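Local structure of ThiS/MoaD family protein (Amycolatopsis orientalis, 4N6E) at residues B[56-61]-B[79-84]. The protein is a small ubiquitin-like sulfur carrier, CysO, which probably delivers sulfur to the thiosugar synthase BexX, the enzyme it is bound to here, for 2-thiosugar biosynthesis. Numbering follows the deposited sequence.
Sequences INVYVN and DTLTIL
Tyr59 and Thr82 form the central hydrogen-bonded pair of two antiparallel strands, 56-60 and 80-84. Tyr59 N donates to Thr82 O over 2.9 Å, and Thr82 N returns the bond to Tyr59 O. On the same face as this pair, Leu84 CD2 comes obliquely against Tyr59 CE1, 3.5 Å away. With chi1 at -170°, Leu84 CG points away from its own backbone N, which brings CD2 up to the ring; the tyrosine side chain is large enough to span from position 59 to Leu84.

The opposite face is aliphatic. Val58 and Leu81, a beta-branched valine and a leucine branched at CG, both at home in a buried sheet, touch through Val58 CG1 and Leu81 CD2 at 3.8 Å, and Ile56 reaches Ile83 through their CG2 methyls.

Leu84 O accepts from Asn57 ND2 at 2.7 Å, almost in line with the carbonyl, as well as from Asn57 N, which lies above its plane. Asn57 OD1 meanwhile accepts from Arg66, so both ends of the amide are used.

In contrast to these buried pairs, Asn61 at the solvent end lies beyond the strand, with positive phi. Its N still donates to Thr80 O, but OD1 stands in for the main-chain oxygen, taking the N-H of Thr80 at 2.8 Å, nearly straight at 174°. Asparagine suits the place by adding a donor: ND2 meets Asp79 OD1 at 2.8 Å from above a carboxylate turned 78° from the amide, while Asp79 OD2 accepts from Lys76 N.

In this ubiquitin-like (beta-grasp) sheet, strand 80-88 lies between 56-60 and the parallel strand 3-6, with 63-64 beyond 56-60. Helix 42-46 places Leu46 against Ile56 and Ile83, whereas the Tyr59 and Leu84 face meets the partner protein, a basic side chain of that other chain making a cation-pi contact with Tyr59.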
# COMPACT_ATOMS: atom_id res chain seq x y z
N ILE B 56 28.88 23.87 -14.32
CA ILE B 56 29.56 24.75 -13.40
C ILE B 56 29.13 26.17 -13.69
O ILE B 56 28.99 26.54 -14.84
CB ILE B 56 31.10 24.62 -13.55
CG1 ILE B 56 31.56 23.29 -12.97
CG2 ILE B 56 31.84 25.76 -12.86
CD1 ILE B 56 31.45 23.21 -11.46
N ASN B 57 28.91 26.97 -12.66
CA ASN B 57 28.64 28.39 -12.82
C ASN B 57 29.69 29.20 -12.11
O ASN B 57 30.10 28.85 -11.00
CB ASN B 57 27.28 28.75 -12.25
CG ASN B 57 26.20 27.81 -12.71
OD1 ASN B 57 25.84 27.80 -13.88
ND2 ASN B 57 25.69 26.99 -11.79
N VAL B 58 30.13 30.28 -12.73
CA VAL B 58 31.07 31.20 -12.10
C VAL B 58 30.52 32.61 -12.08
O VAL B 58 30.08 33.11 -13.10
CB VAL B 58 32.42 31.20 -12.83
CG1 VAL B 58 33.34 32.26 -12.23
CG2 VAL B 58 33.06 29.82 -12.77
N TYR B 59 30.57 33.25 -10.92
CA TYR B 59 30.12 34.62 -10.77
C TYR B 59 31.29 35.54 -10.41
O TYR B 59 32.20 35.14 -9.67
CB TYR B 59 29.02 34.70 -9.72
CG TYR B 59 27.85 33.84 -10.08
CD1 TYR B 59 27.84 32.48 -9.77
CD2 TYR B 59 26.75 34.37 -10.74
CE1 TYR B 59 26.76 31.67 -10.12
CE2 TYR B 59 25.67 33.58 -11.09
CZ TYR B 59 25.69 32.23 -10.78
OH TYR B 59 24.62 31.44 -11.12
N VAL B 60 31.25 36.76 -10.97
CA VAL B 60 32.12 37.88 -10.56
C VAL B 60 31.26 38.93 -9.85
O VAL B 60 30.31 39.44 -10.43
CB VAL B 60 32.84 38.50 -11.77
CG1 VAL B 60 33.61 39.75 -11.37
CG2 VAL B 60 33.78 37.48 -12.40
N ASN B 61 31.59 39.23 -8.59
CA ASN B 61 30.73 40.02 -7.68
C ASN B 61 29.24 39.77 -7.96
O ASN B 61 28.49 40.70 -8.23
CB ASN B 61 31.03 41.52 -7.77
CG ASN B 61 32.52 41.84 -7.69
OD1 ASN B 61 33.21 41.40 -6.76
ND2 ASN B 61 33.02 42.60 -8.66
N ASP B 79 37.82 42.12 -6.70
CA ASP B 79 36.62 41.38 -7.10
C ASP B 79 36.53 40.06 -6.33
O ASP B 79 37.55 39.48 -5.96
CB ASP B 79 36.63 41.09 -8.61
CG ASP B 79 36.22 42.30 -9.46
OD1 ASP B 79 35.70 43.30 -8.93
OD2 ASP B 79 36.42 42.24 -10.70
N THR B 80 35.30 39.61 -6.09
CA THR B 80 35.05 38.27 -5.54
C THR B 80 34.57 37.34 -6.66
O THR B 80 33.70 37.71 -7.44
CB THR B 80 33.97 38.30 -4.44
OG1 THR B 80 34.42 39.13 -3.35
CG2 THR B 80 33.69 36.88 -3.90
N LEU B 81 35.14 36.14 -6.71
CA LEU B 81 34.80 35.17 -7.74
C LEU B 81 34.24 33.89 -7.10
O LEU B 81 34.95 33.17 -6.40
CB LEU B 81 36.03 34.87 -8.59
CG LEU B 81 35.81 34.07 -9.88
CD1 LEU B 81 36.59 34.66 -11.05
CD2 LEU B 81 36.15 32.59 -9.73
N THR B 82 32.95 33.62 -7.35
CA THR B 82 32.27 32.48 -6.76
C THR B 82 32.11 31.34 -7.75
O THR B 82 31.69 31.56 -8.87
CB THR B 82 30.87 32.85 -6.26
OG1 THR B 82 30.93 34.07 -5.52
CG2 THR B 82 30.33 31.75 -5.37
N ILE B 83 32.42 30.12 -7.30
CA ILE B 83 32.16 28.90 -8.06
C ILE B 83 30.93 28.19 -7.50
O ILE B 83 30.87 27.88 -6.31
CB ILE B 83 33.35 27.94 -8.00
CG1 ILE B 83 34.64 28.67 -8.36
CG2 ILE B 83 33.11 26.76 -8.93
CD1 ILE B 83 35.89 27.81 -8.35
N LEU B 84 29.96 27.93 -8.36
CA LEU B 84 28.65 27.44 -7.93
C LEU B 84 28.20 26.30 -8.86
O LEU B 84 27.59 26.54 -9.90
CB LEU B 84 27.66 28.59 -7.97
CG LEU B 84 26.29 28.38 -7.36
CD1 LEU B 84 26.37 28.37 -5.84
CD2 LEU B 84 25.35 29.48 -7.84